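Local coordinates for protein glycosyl hydrolase, BNR repeat (Ralstonia eutropha, PDB 3B7F) that is of unproven function but probably acts as a hydrolase on a substrate not yet identified, using a seven-bladed beta-propeller with BNR repeats, at residues L183-P186 / K190-Y193; L140-D145 / T205-D210; H59-P64 / G129-G134; I246-N251 / I255-R260; D233-V238 / V341-M346. All blocks are in the same frame, centred on the assembly; numbering follows the deposited sequence.

From the N terminus, interaction 3 comes first: 59-64 meets 129-134, closing a loop of 64 residues and tying the blade that starts with strand 56-62 to the next one. It closes before interaction 2 opens. Interaction 2 then joins 140-145 to 205-210, linking that second blade to a third, and within its span interaction 1 pairs the first two strands of the third blade, 183-186 with 190-193. Interaction 5 has the longest reach, bringing 341-346 back to 233-238 across 102 residues near the middle of the propeller; interaction 4, the hairpin 246-251 and 255-260, falls inside that span. Two pairs therefore nest, the rest follow in series, and none cross.

Interaction 1: residues L183-P186 / K190-Y193; sequences LVDP and KHLY. With EDO (1,2-ethanediol), chain K.
Asp185 and His191 make the polar side-chain contact at the turn end of an antiparallel beta-hairpin. Both place CG anti to the backbone N (chi1 -162° and -174°), which brings the carboxylate to the edge of the imidazole. His191 ND1 donates to Asp185 OD2 over 2.6 Å. The oxygen lies close to the ring plane, while the proton reaches it on its anti side; the carboxylate is turned 38° from the ring. Asp185 N also bonds to His191 O, at 2.9 Å, so backbone and side chain fix the pair together. Asp185 OD1 is engaged in a salt bridge with Arg187, and His191 NE2 bonds to Glu203, leaving the imidazole held at both nitrogens.

Leu183 and Tyr193 form the hydrogen-bonded pair, Leu183 N reaching Tyr193 O at 2.9 Å. On the face they share, Leu183 CD2 rests 3.8 Å from Tyr193 CB. Across the sheet, Val184 and Leu192 run side by side, with Val184 CG2 3.8 Å from Leu192 CD2; a bound ethanediol takes Val184 N. The Val184-Leu192 face packs on Tyr132 of strand 131-136 in the preceding blade, whereas Leu183 and Tyr193 lie against Gln239 of strand 234-239 in the following one.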
# COMPACT_ATOMS: atom_id res chain seq x y z
N LEU A 183 -4.45 -0.68 -8.47
CA LEU A 183 -5.52 -1.61 -8.23
C LEU A 183 -6.05 -2.15 -9.56
O LEU A 183 -6.40 -1.36 -10.42
CB LEU A 183 -6.63 -0.85 -7.51
CG LEU A 183 -6.60 -0.50 -6.01
CD1 LEU A 183 -5.22 -0.38 -5.40
CD2 LEU A 183 -7.52 0.73 -5.74
N VAL A 184 -6.11 -3.47 -9.71
CA VAL A 184 -6.67 -4.15 -10.89
C VAL A 184 -8.00 -4.77 -10.45
O VAL A 184 -8.02 -5.62 -9.57
CB VAL A 184 -5.73 -5.26 -11.40
CG1 VAL A 184 -6.36 -6.01 -12.64
CG2 VAL A 184 -4.34 -4.67 -11.69
N ASP A 185 -9.10 -4.35 -11.06
CA ASP A 185 -10.44 -4.83 -10.68
C ASP A 185 -10.56 -6.36 -10.83
O ASP A 185 -10.23 -6.88 -11.89
CB ASP A 185 -11.50 -4.11 -11.54
CG ASP A 185 -12.90 -4.18 -10.97
OD1 ASP A 185 -13.37 -5.25 -10.58
OD2 ASP A 185 -13.57 -3.13 -10.97
N PRO A 186 -10.99 -7.09 -9.76
CA PRO A 186 -11.14 -8.55 -9.88
C PRO A 186 -12.15 -9.00 -10.93
O PRO A 186 -12.05 -10.12 -11.43
CB PRO A 186 -11.63 -8.98 -8.48
CG PRO A 186 -12.15 -7.75 -7.84
CD PRO A 186 -11.34 -6.63 -8.39
N LYS A 190 -9.29 -4.68 -17.44
CA LYS A 190 -9.26 -3.37 -18.07
C LYS A 190 -9.56 -2.21 -17.10
O LYS A 190 -9.18 -1.07 -17.39
CB LYS A 190 -10.28 -3.31 -19.23
CG LYS A 190 -10.07 -4.31 -20.39
CD LYS A 190 -11.22 -4.20 -21.42
CE LYS A 190 -11.06 -5.16 -22.62
N HIS A 191 -10.22 -2.50 -15.97
CA HIS A 191 -10.58 -1.47 -15.00
C HIS A 191 -9.48 -1.34 -13.92
O HIS A 191 -9.31 -2.23 -13.06
CB HIS A 191 -11.95 -1.78 -14.41
CG HIS A 191 -12.48 -0.72 -13.50
ND1 HIS A 191 -13.22 -1.03 -12.38
CD2 HIS A 191 -12.39 0.63 -13.53
CE1 HIS A 191 -13.59 0.08 -11.78
NE2 HIS A 191 -13.08 1.10 -12.45
N LEU A 192 -8.77 -0.22 -14.00
CA LEU A 192 -7.63 0.08 -13.16
C LEU A 192 -7.82 1.38 -12.43
O LEU A 192 -8.43 2.30 -12.96
CB LEU A 192 -6.38 0.23 -14.03
CG LEU A 192 -6.01 -0.92 -14.97
CD1 LEU A 192 -4.75 -0.56 -15.76
CD2 LEU A 192 -5.84 -2.24 -14.17
N TYR A 193 -7.27 1.43 -11.20
CA TYR A 193 -7.19 2.62 -10.38
C TYR A 193 -5.72 2.80 -9.99
O TYR A 193 -4.99 1.82 -9.87
CB TYR A 193 -8.03 2.55 -9.09
CG TYR A 193 -9.54 2.44 -9.22
CD1 TYR A 193 -10.34 3.55 -9.53
CD2 TYR A 193 -10.18 1.23 -8.93
CE1 TYR A 193 -11.73 3.43 -9.60
CE2 TYR A 193 -11.54 1.11 -9.00
CZ TYR A 193 -12.31 2.19 -9.34
OH TYR A 193 -13.65 1.97 -9.37
C1 EDO K . -5.72 -5.32 -5.17
O1 EDO K . -6.72 -4.27 -5.11
C2 EDO K . -4.76 -5.14 -6.36
O2 EDO K . -5.45 -5.18 -7.63

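Interaction 2: residues L140-D145 / T205-D210; sequences LFRSTD and TDAGTD. With EDO (1,2-ethanediol), chain G; EDO (1,2-ethanediol), chain Q.
Arg142, at the end of the strand leading into one Asp box, extends its guanidinium to Ala207 in the Asp-box turn of the next propeller blade, a loop characteristic of BNR repeats. The side chain leaves strand 139-143 with CG anti to the backbone N and bends at chi3 (-79°), which presents NH2 to Ala207 O at 2.9 Å. The carbonyl oxygen sits at the guanidinium edge, near its plane, but the N-H...O angle of 126° marks the bond as weak. Ala207 CB stands 4.2 Å from the same NH2, which has a second weak partner in Tyr132 OH.

The receiving carbonyl belongs to a type I' turn from Asp206 to Thr209. Asp206 CG lies between its backbone N and carbonyl carbon (chi1 54°), and from there OD1 accepts Asp210 N at 3.0 Å. Asp206 O is gripped by Thr209 N and OG1. Gly208 has a positive phi, leaving a CB no room beside the preceding carbonyl.

Each Asp box holds an ethanediol, probably a crystallisation additive: Thr144 N and Thr205 N donate to O1 at 2.8 and 2.9 Å, and Thr144 OG1 and Thr205 OG1 bond to O2 at 2.8 and 2.7 Å.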
# COMPACT_ATOMS: atom_id res chain seq x y z
N LEU A 140 3.88 4.59 -14.39
CA LEU A 140 3.20 3.29 -14.37
C LEU A 140 3.88 2.41 -15.43
O LEU A 140 4.04 2.83 -16.58
CB LEU A 140 1.71 3.44 -14.69
CG LEU A 140 0.82 2.20 -14.58
CD1 LEU A 140 0.68 1.73 -13.12
CD2 LEU A 140 -0.54 2.48 -15.20
N PHE A 141 4.24 1.20 -15.02
CA PHE A 141 4.91 0.21 -15.85
C PHE A 141 4.20 -1.13 -15.74
O PHE A 141 3.45 -1.39 -14.78
CB PHE A 141 6.39 0.07 -15.44
CG PHE A 141 7.18 1.34 -15.60
CD1 PHE A 141 7.19 2.31 -14.60
CD2 PHE A 141 7.89 1.58 -16.76
CE1 PHE A 141 7.91 3.51 -14.76
CE2 PHE A 141 8.59 2.76 -16.93
CZ PHE A 141 8.61 3.73 -15.93
N ARG A 142 4.43 -1.98 -16.74
CA ARG A 142 3.81 -3.29 -16.79
C ARG A 142 4.79 -4.38 -17.24
O ARG A 142 5.63 -4.16 -18.10
CB ARG A 142 2.62 -3.24 -17.75
CG ARG A 142 1.83 -4.53 -17.83
CD ARG A 142 0.96 -4.61 -19.07
NE ARG A 142 -0.27 -3.85 -18.98
CZ ARG A 142 -0.68 -2.84 -19.77
NH1 ARG A 142 0.05 -2.38 -20.81
NH2 ARG A 142 -1.87 -2.29 -19.53
N SER A 143 4.66 -5.55 -16.62
CA SER A 143 5.38 -6.75 -17.02
C SER A 143 4.32 -7.76 -17.39
O SER A 143 3.25 -7.73 -16.81
CB SER A 143 6.19 -7.32 -15.87
OG SER A 143 6.95 -8.42 -16.29
N THR A 144 4.60 -8.58 -18.40
CA THR A 144 3.76 -9.72 -18.78
C THR A 144 4.54 -11.06 -18.63
O THR A 144 3.98 -12.12 -18.95
CB THR A 144 3.24 -9.59 -20.22
OG1 THR A 144 4.36 -9.55 -21.12
CG2 THR A 144 2.37 -8.32 -20.38
N ASP A 145 5.79 -11.00 -18.13
CA ASP A 145 6.68 -12.18 -17.95
C ASP A 145 7.15 -12.38 -16.49
O ASP A 145 8.34 -12.66 -16.24
CB ASP A 145 7.88 -12.09 -18.92
CG ASP A 145 8.78 -10.91 -18.64
OD1 ASP A 145 8.41 -10.05 -17.82
OD2 ASP A 145 9.88 -10.83 -19.23
N THR A 205 -10.65 2.57 -17.71
CA THR A 205 -11.59 1.50 -18.04
C THR A 205 -11.11 0.73 -19.29
O THR A 205 -11.80 -0.20 -19.70
CB THR A 205 -13.01 2.04 -18.26
OG1 THR A 205 -12.95 3.16 -19.15
CG2 THR A 205 -13.63 2.47 -16.95
N ASP A 206 -9.91 1.05 -19.81
CA ASP A 206 -9.35 0.40 -21.00
C ASP A 206 -7.90 -0.03 -20.82
O ASP A 206 -7.04 0.21 -21.68
CB ASP A 206 -9.53 1.31 -22.23
CG ASP A 206 -8.96 2.72 -22.05
OD1 ASP A 206 -8.22 2.99 -21.08
OD2 ASP A 206 -9.25 3.55 -22.92
N ALA A 207 -7.64 -0.66 -19.67
CA ALA A 207 -6.32 -1.19 -19.31
C ALA A 207 -5.21 -0.15 -19.42
O ALA A 207 -4.11 -0.47 -19.84
CB ALA A 207 -6.00 -2.45 -20.15
N GLY A 208 -5.51 1.10 -19.09
CA GLY A 208 -4.50 2.14 -19.09
C GLY A 208 -4.19 2.93 -20.34
O GLY A 208 -3.31 3.78 -20.28
N THR A 209 -4.89 2.69 -21.46
CA THR A 209 -4.65 3.50 -22.66
C THR A 209 -5.16 4.94 -22.41
O THR A 209 -4.57 5.88 -22.93
CB THR A 209 -5.15 2.83 -23.99
OG1 THR A 209 -6.45 2.28 -23.80
CG2 THR A 209 -4.22 1.70 -24.42
N ASP A 210 -6.22 5.11 -21.62
CA ASP A 210 -6.68 6.44 -21.16
C ASP A 210 -6.98 6.44 -19.63
O ASP A 210 -7.40 5.42 -19.06
CB ASP A 210 -7.91 6.95 -21.93
CG ASP A 210 -8.16 8.48 -21.71
OD1 ASP A 210 -7.20 9.22 -21.39
OD2 ASP A 210 -9.33 8.94 -21.88
C1 EDO G . -10.66 6.15 -18.98
O1 EDO G . -10.31 4.82 -19.46
C2 EDO G . -11.59 6.15 -17.74
O2 EDO G . -12.89 5.59 -18.02
C1 EDO Q . 7.39 -6.94 -20.72
O1 EDO Q . 6.96 -8.00 -19.85
C2 EDO Q . 6.24 -6.07 -21.17
O2 EDO Q . 5.13 -6.88 -21.59

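Interaction 3: residues H59-P64 / G129-G134; sequences HIVQDP and GTWYAG
Val61 and Trp131 supply the apolar part of this contact, passing one another in opposite directions. Val61 CG1, anti to the backbone N (chi1 -177°), approaches the benzene end of the indole, 3.9 Å from Trp131 CZ3. The CB of Asp63 also meets that ring obliquely, 3.6 Å from Trp131 CZ2, while the carbon of the Gln62 carbonyl lies at its edge. Strand 56-62 is the innermost strand of one propeller blade and strand 131-136 the second of the next, so the indole spans the groove between blades.

The polar part runs through water. Water 1 lies in the indole plane, accepting from Trp131 NE1 at 3.0 Å and donating to Asp63 OD2 at 2.7 Å. Water 2 donates to the same OD2 and accepts from Gly129 N, each at 2.8 Å. The carboxylate is turned 75° from the indole. Of the charged contacts, Arg65 makes a salt bridge to Asp63 OD1 and a cation-pi contact with Trp131.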
# COMPACT_ATOMS: atom_id res chain seq x y z
N HIS A 59 9.12 -2.73 -1.45
CA HIS A 59 7.89 -3.50 -1.46
C HIS A 59 8.20 -4.96 -1.82
O HIS A 59 9.01 -5.20 -2.71
CB HIS A 59 6.95 -2.89 -2.49
CG HIS A 59 5.49 -3.13 -2.24
ND1 HIS A 59 4.55 -2.94 -3.23
CD2 HIS A 59 4.79 -3.53 -1.15
CE1 HIS A 59 3.35 -3.19 -2.75
NE2 HIS A 59 3.47 -3.52 -1.48
N ILE A 60 7.59 -5.90 -1.11
CA ILE A 60 7.77 -7.32 -1.38
C ILE A 60 6.34 -7.85 -1.46
O ILE A 60 5.58 -7.70 -0.50
CB ILE A 60 8.60 -8.10 -0.30
CG1 ILE A 60 9.83 -7.32 0.18
CG2 ILE A 60 9.02 -9.46 -0.87
CD1 ILE A 60 10.49 -7.91 1.39
N VAL A 61 5.98 -8.41 -2.61
CA VAL A 61 4.62 -8.90 -2.84
C VAL A 61 4.64 -10.31 -3.41
O VAL A 61 5.43 -10.61 -4.30
CB VAL A 61 3.87 -7.98 -3.81
CG1 VAL A 61 2.42 -8.47 -3.98
CG2 VAL A 61 3.92 -6.52 -3.33
N GLN A 62 3.78 -11.17 -2.88
CA GLN A 62 3.58 -12.52 -3.38
C GLN A 62 2.50 -12.48 -4.45
O GLN A 62 1.53 -11.72 -4.32
CB GLN A 62 3.07 -13.42 -2.27
CG GLN A 62 2.79 -14.85 -2.69
CD GLN A 62 2.36 -15.68 -1.54
OE1 GLN A 62 1.38 -15.37 -0.86
NE2 GLN A 62 3.11 -16.73 -1.27
N ASP A 63 2.66 -13.30 -5.49
CA ASP A 63 1.65 -13.46 -6.53
C ASP A 63 0.58 -14.39 -5.92
O ASP A 63 0.87 -15.56 -5.67
CB ASP A 63 2.27 -14.08 -7.79
CG ASP A 63 1.37 -13.99 -9.00
OD1 ASP A 63 0.15 -13.80 -8.85
OD2 ASP A 63 1.90 -14.09 -10.13
N PRO A 64 -0.64 -13.87 -5.68
CA PRO A 64 -1.67 -14.76 -5.12
C PRO A 64 -2.19 -15.77 -6.15
O PRO A 64 -2.81 -16.75 -5.76
CB PRO A 64 -2.78 -13.79 -4.67
CG PRO A 64 -2.65 -12.64 -5.52
CD PRO A 64 -1.19 -12.53 -5.93
N GLY A 129 1.25 -14.00 -14.85
CA GLY A 129 2.51 -13.38 -15.24
C GLY A 129 2.49 -11.88 -15.43
O GLY A 129 3.57 -11.29 -15.54
N THR A 130 1.30 -11.27 -15.46
CA THR A 130 1.15 -9.82 -15.64
C THR A 130 1.19 -9.09 -14.29
O THR A 130 0.54 -9.51 -13.33
CB THR A 130 -0.13 -9.48 -16.44
OG1 THR A 130 -0.01 -10.00 -17.77
CG2 THR A 130 -0.38 -7.96 -16.51
N TRP A 131 1.99 -8.02 -14.20
CA TRP A 131 2.11 -7.17 -13.01
C TRP A 131 2.16 -5.72 -13.42
O TRP A 131 2.46 -5.41 -14.58
CB TRP A 131 3.42 -7.43 -12.26
CG TRP A 131 3.54 -8.74 -11.57
CD1 TRP A 131 3.74 -9.94 -12.15
CD2 TRP A 131 3.55 -8.96 -10.15
NE1 TRP A 131 3.82 -10.92 -11.19
CE2 TRP A 131 3.70 -10.34 -9.95
CE3 TRP A 131 3.42 -8.13 -9.03
CZ2 TRP A 131 3.76 -10.91 -8.67
CZ3 TRP A 131 3.46 -8.70 -7.76
CH2 TRP A 131 3.62 -10.07 -7.60
N TYR A 132 1.86 -4.83 -12.47
CA TYR A 132 2.05 -3.39 -12.63
C TYR A 132 3.05 -2.93 -11.59
O TYR A 132 3.14 -3.51 -10.53
CB TYR A 132 0.76 -2.60 -12.47
CG TYR A 132 -0.21 -2.84 -13.59
CD1 TYR A 132 -0.17 -2.07 -14.75
CD2 TYR A 132 -1.14 -3.86 -13.51
CE1 TYR A 132 -1.04 -2.31 -15.78
CE2 TYR A 132 -2.01 -4.10 -14.52
CZ TYR A 132 -1.96 -3.33 -15.66
OH TYR A 132 -2.87 -3.61 -16.66
N ALA A 133 3.82 -1.91 -11.93
CA ALA A 133 4.77 -1.27 -11.05
C ALA A 133 4.52 0.24 -11.06
O ALA A 133 4.27 0.84 -12.11
CB ALA A 133 6.18 -1.57 -11.48
N GLY A 134 4.58 0.84 -9.86
CA GLY A 134 4.49 2.28 -9.66
C GLY A 134 5.84 2.78 -9.18
O GLY A 134 6.43 2.18 -8.29
O HOH W 1 4.36 -13.90 -11.20
O HOH W 2 0.71 -15.32 -12.39

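Interaction 4: residues I246-N251 / I255-R260; sequences ILYQQN and IYRMDR. With EDO (1,2-ethanediol), chain J; EDO (1,2-ethanediol), chain S.
Tyr248 and Arg257 meet face to chain: Arg257 CG lies over one face of the phenol ring, 3.9 Å from its centroid in a CH-pi contact. The guanidinium stands nearly upright to that ring, their planes 77° apart. Ile246 CG2 covers one guanidinium face, 3.6 Å from Arg257 NE; at the edge lie Tyr248 OH, joined to Arg257 NE by a weak 3.4 Å bond, and O1 of a bound ethanediol. Arg257 reaches so far because CG is anti to the backbone N (chi1 -176°) and the chain stays extended to NE. At the Tyr256 ring, Asn251 CB sits at the edge, 3.9 Å from CE1.

These side chains flank the two faces of an antiparallel hairpin, a blade's second and third strands. Its hydrogen-bonded pairs are Leu247 with Met258 (selenomethionine) and Gln249 with Tyr256, where Gln249 N reaches Tyr256 O at 2.9 Å.

The buried amides are matched along strand 246-251: Asn251 ND2 donates to Gln249 OE1 at 2.9 Å, and Gln250 NE2 serves both Asn251 O and Asp278 O. Tyr248 OH bonds chiefly to Pro290 O, so within the hairpin the Tyr248 ring and Ile246 probably guide Arg257 more than the weak bond does, while the ethanediol, a probable crystallisation additive, bridges NH2 to Asp259.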
# COMPACT_ATOMS: atom_id res chain seq x y z
N ILE A 246 -16.78 -0.86 -3.83
CA ILE A 246 -16.37 -0.11 -2.64
C ILE A 246 -14.85 0.08 -2.58
O ILE A 246 -14.08 -0.89 -2.61
CB ILE A 246 -16.87 -0.78 -1.33
CG1 ILE A 246 -18.33 -1.25 -1.46
CG2 ILE A 246 -16.67 0.16 -0.12
CD1 ILE A 246 -19.34 -0.19 -1.99
N LEU A 247 -14.44 1.35 -2.51
CA LEU A 247 -13.04 1.76 -2.36
C LEU A 247 -12.91 2.54 -1.05
O LEU A 247 -13.83 3.25 -0.65
CB LEU A 247 -12.56 2.64 -3.52
CG LEU A 247 -12.17 1.97 -4.85
CD1 LEU A 247 -13.26 1.10 -5.38
CD2 LEU A 247 -11.81 3.04 -5.88
N TYR A 248 -11.78 2.36 -0.38
CA TYR A 248 -11.46 3.13 0.82
C TYR A 248 -10.11 3.78 0.60
O TYR A 248 -9.28 3.26 -0.14
CB TYR A 248 -11.43 2.27 2.08
CG TYR A 248 -12.78 1.76 2.57
CD1 TYR A 248 -13.29 0.55 2.11
CD2 TYR A 248 -13.51 2.45 3.54
CE1 TYR A 248 -14.50 0.05 2.59
CE2 TYR A 248 -14.71 1.95 4.03
CZ TYR A 248 -15.20 0.75 3.54
OH TYR A 248 -16.40 0.23 3.99
N GLN A 249 -9.92 4.97 1.17
CA GLN A 249 -8.58 5.55 1.13
C GLN A 249 -8.22 6.30 2.40
O GLN A 249 -9.09 6.87 3.06
CB GLN A 249 -8.36 6.47 -0.10
CG GLN A 249 -9.21 7.74 -0.16
CD GLN A 249 -8.60 8.82 -1.02
OE1 GLN A 249 -7.50 9.26 -0.77
NE2 GLN A 249 -9.35 9.28 -2.04
N GLN A 250 -6.93 6.26 2.73
CA GLN A 250 -6.33 7.11 3.75
C GLN A 250 -5.66 8.19 2.91
O GLN A 250 -4.82 7.89 2.07
CB GLN A 250 -5.29 6.38 4.60
CG GLN A 250 -4.58 7.29 5.57
CD GLN A 250 -5.46 7.92 6.66
OE1 GLN A 250 -5.67 7.33 7.72
NE2 GLN A 250 -5.90 9.18 6.44
N ASN A 251 -6.07 9.43 3.11
CA ASN A 251 -5.58 10.58 2.38
C ASN A 251 -4.87 11.49 3.38
O ASN A 251 -5.08 11.39 4.61
CB ASN A 251 -6.79 11.28 1.73
CG ASN A 251 -6.44 12.33 0.66
OD1 ASN A 251 -6.16 13.48 1.00
ND2 ASN A 251 -6.59 11.98 -0.62
N ILE A 255 -9.89 10.11 5.95
CA ILE A 255 -10.26 8.74 5.63
C ILE A 255 -11.55 8.89 4.83
O ILE A 255 -12.47 9.58 5.28
CB ILE A 255 -10.51 7.84 6.85
CG1 ILE A 255 -9.31 7.85 7.81
CG2 ILE A 255 -10.86 6.41 6.37
CD1 ILE A 255 -9.65 7.32 9.24
N TYR A 256 -11.60 8.26 3.66
CA TYR A 256 -12.74 8.32 2.79
C TYR A 256 -13.20 6.95 2.32
O TYR A 256 -12.40 6.03 2.21
CB TYR A 256 -12.43 9.14 1.53
CG TYR A 256 -12.11 10.59 1.78
CD1 TYR A 256 -10.81 10.97 2.12
CD2 TYR A 256 -13.09 11.56 1.71
CE1 TYR A 256 -10.50 12.31 2.38
CE2 TYR A 256 -12.79 12.90 1.97
CZ TYR A 256 -11.48 13.26 2.31
OH TYR A 256 -11.16 14.57 2.58
N ARG A 257 -14.48 6.88 1.99
CA ARG A 257 -15.12 5.72 1.41
C ARG A 257 -15.85 6.18 0.14
O ARG A 257 -16.51 7.22 0.15
CB ARG A 257 -16.11 5.09 2.38
CG ARG A 257 -16.75 3.81 1.86
CD ARG A 257 -17.84 3.35 2.77
NE ARG A 257 -18.52 2.17 2.23
CZ ARG A 257 -19.57 2.17 1.40
NH1 ARG A 257 -20.08 3.29 0.90
NH2 ARG A 257 -20.07 1.02 1.02
N MSE A 258 -15.72 5.40 -0.92
CA MSE A 258 -16.47 5.64 -2.16
C MSE A 258 -17.16 4.36 -2.63
O MSE A 258 -16.54 3.31 -2.73
CB MSE A 258 -15.57 6.14 -3.29
CG MSE A 258 -16.29 6.26 -4.65
SE MSE A 258 -15.24 6.77 -6.14
CE MSE A 258 -14.97 8.61 -5.81
N ASP A 259 -18.45 4.48 -2.91
CA ASP A 259 -19.18 3.46 -3.63
C ASP A 259 -19.02 3.99 -5.06
O ASP A 259 -19.54 5.07 -5.37
CB ASP A 259 -20.64 3.39 -3.20
CG ASP A 259 -21.38 2.30 -3.91
OD1 ASP A 259 -21.11 2.08 -5.10
OD2 ASP A 259 -22.21 1.65 -3.25
N ARG A 260 -18.32 3.25 -5.92
CA ARG A 260 -18.06 3.71 -7.30
C ARG A 260 -19.32 4.07 -8.11
O ARG A 260 -19.27 4.96 -8.97
CB ARG A 260 -17.19 2.68 -8.05
CG ARG A 260 -16.73 3.11 -9.45
CD ARG A 260 -15.83 4.36 -9.44
NE ARG A 260 -15.77 4.93 -10.78
CZ ARG A 260 -16.52 5.93 -11.23
NH1 ARG A 260 -17.44 6.51 -10.48
NH2 ARG A 260 -16.36 6.35 -12.46
C1 EDO J . -23.81 1.99 -0.03
O1 EDO J . -22.65 1.58 -0.79
C2 EDO J . -23.56 3.24 0.84
O2 EDO J . -23.04 4.37 0.11
C1 EDO S . -20.86 8.79 -11.72
O1 EDO S . -19.44 8.72 -11.63
C2 EDO S . -21.49 7.61 -11.00
O2 EDO S . -21.57 6.45 -11.85

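Interaction 5: residues D233-V238 / V341-M346; sequences DPHCVV and VKRQAM
Arg343 lays its extended chain along the carbonyl of His235, with CG 3.2 Å from His235 O. CG is anti to the carbonyl carbon (chi1 -63°), the straight run to NE follows the His235 carbonyl, and the last torsion, chi4, turns NH1 to its oxygen. That bond, 3.2 Å from Arg343 NH1 to His235 O, is bent to 122° and weak. His235 CB lies over one guanidinium face toward its rim, and the imidazole is inclined 55° to the guanidinium. Water 3, in the guanidinium plane, accepts from Arg343 NH2 at 2.9 Å and lies 3.0 Å from Asp233 OD1, to which it can donate.

In the second shell, Ser197 OG binds both Arg343 NH1 and Asp233 OD1, while Gly280 O takes His235 ND1, Phe281 stacks on the imidazole and His252 ND1 bonds to His235 NE2, which meets Asp233 OD2 only weakly. A classic beta bulge, His235 and Cys236 both facing Gln250, shapes strand 234-239. The type I turn from Lys342 to Ala345, closed by Ala345 N to Lys342 O at 3.0 Å, turns Arg343 toward that strand.

Asp233 OD1 and Arg343 NH2 stand 4.8 Å apart, so their opposite charges probably interact through the shared water and serine, not by direct pairing.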
# COMPACT_ATOMS: atom_id res chain seq x y z
N ASP A 233 -3.64 14.38 -2.43
CA ASP A 233 -2.59 13.52 -1.87
C ASP A 233 -3.15 12.28 -1.14
O ASP A 233 -3.13 12.20 0.10
CB ASP A 233 -1.65 14.34 -0.95
CG ASP A 233 -0.42 13.56 -0.49
OD1 ASP A 233 -0.06 12.55 -1.12
OD2 ASP A 233 0.19 13.95 0.54
N PRO A 234 -3.67 11.30 -1.92
CA PRO A 234 -4.03 10.04 -1.32
C PRO A 234 -2.76 9.35 -0.89
O PRO A 234 -1.74 9.50 -1.58
CB PRO A 234 -4.64 9.25 -2.48
CG PRO A 234 -4.05 9.82 -3.69
CD PRO A 234 -3.97 11.30 -3.36
N HIS A 235 -2.83 8.66 0.25
CA HIS A 235 -1.70 7.89 0.77
C HIS A 235 -1.81 6.40 0.46
O HIS A 235 -0.85 5.77 0.07
CB HIS A 235 -1.53 8.09 2.28
CG HIS A 235 -1.10 9.48 2.66
ND1 HIS A 235 -1.21 9.96 3.95
CD2 HIS A 235 -0.60 10.50 1.92
CE1 HIS A 235 -0.77 11.21 3.99
NE2 HIS A 235 -0.39 11.55 2.77
N CYS A 236 -2.99 5.83 0.65
CA CYS A 236 -3.21 4.43 0.42
C CYS A 236 -4.64 4.25 0.01
O CYS A 236 -5.51 4.77 0.68
CB CYS A 236 -2.92 3.68 1.72
SG CYS A 236 -2.86 1.88 1.50
N VAL A 237 -4.87 3.60 -1.13
CA VAL A 237 -6.20 3.32 -1.66
C VAL A 237 -6.35 1.79 -1.77
O VAL A 237 -5.39 1.11 -2.13
CB VAL A 237 -6.48 4.03 -3.05
CG1 VAL A 237 -7.99 4.12 -3.32
CG2 VAL A 237 -5.89 5.42 -3.14
N VAL A 238 -7.54 1.26 -1.45
CA VAL A 238 -7.86 -0.17 -1.55
C VAL A 238 -9.25 -0.35 -2.21
O VAL A 238 -10.13 0.49 -2.09
CB VAL A 238 -7.80 -0.91 -0.16
CG1 VAL A 238 -6.36 -0.90 0.43
CG2 VAL A 238 -8.73 -0.28 0.85
N VAL A 341 3.87 4.74 11.15
CA VAL A 341 3.49 3.55 10.35
C VAL A 341 3.25 4.09 8.93
O VAL A 341 2.38 4.91 8.72
CB VAL A 341 2.28 2.81 10.96
CG1 VAL A 341 1.80 1.59 10.08
CG2 VAL A 341 2.63 2.35 12.35
N LYS A 342 4.10 3.68 7.98
CA LYS A 342 4.03 4.16 6.60
C LYS A 342 2.90 3.45 5.83
O LYS A 342 2.29 2.49 6.35
CB LYS A 342 5.41 4.04 5.92
CG LYS A 342 6.49 5.07 6.33
CD LYS A 342 7.85 4.60 5.80
CE LYS A 342 8.81 5.71 5.37
NZ LYS A 342 9.18 6.68 6.38
N ARG A 343 2.62 3.94 4.61
CA ARG A 343 1.48 3.49 3.75
C ARG A 343 1.34 2.02 3.50
O ARG A 343 0.22 1.54 3.44
CB ARG A 343 1.63 3.95 2.31
CG ARG A 343 1.63 5.30 2.07
CD ARG A 343 2.43 5.57 0.81
NE ARG A 343 2.81 6.96 1.04
CZ ARG A 343 2.30 8.01 0.45
NH1 ARG A 343 1.47 7.92 -0.54
NH2 ARG A 343 2.72 9.19 0.84
N GLN A 344 2.48 1.38 3.19
CA GLN A 344 2.52 -0.04 2.87
C GLN A 344 2.87 -0.87 4.09
O GLN A 344 2.99 -2.09 3.98
CB GLN A 344 3.56 -0.29 1.78
CG GLN A 344 3.25 0.33 0.42
CD GLN A 344 4.52 0.58 -0.37
OE1 GLN A 344 5.39 1.31 0.10
NE2 GLN A 344 4.63 -0.02 -1.58
N ALA A 345 3.02 -0.24 5.24
CA ALA A 345 3.44 -0.93 6.46
C ALA A 345 2.32 -1.55 7.34
O ALA A 345 2.61 -1.96 8.47
CB ALA A 345 4.38 0.00 7.28
N MSE A 346 1.07 -1.60 6.87
CA MSE A 346 -0.00 -2.38 7.51
C MSE A 346 -0.49 -3.40 6.52
O MSE A 346 -0.56 -3.11 5.33
CB MSE A 346 -1.25 -1.60 7.91
CG MSE A 346 -1.13 -0.79 9.12
SE MSE A 346 -2.84 -0.57 10.02
CE MSE A 346 -3.65 0.31 8.60
O HOH W 3 2.58 12.07 0.23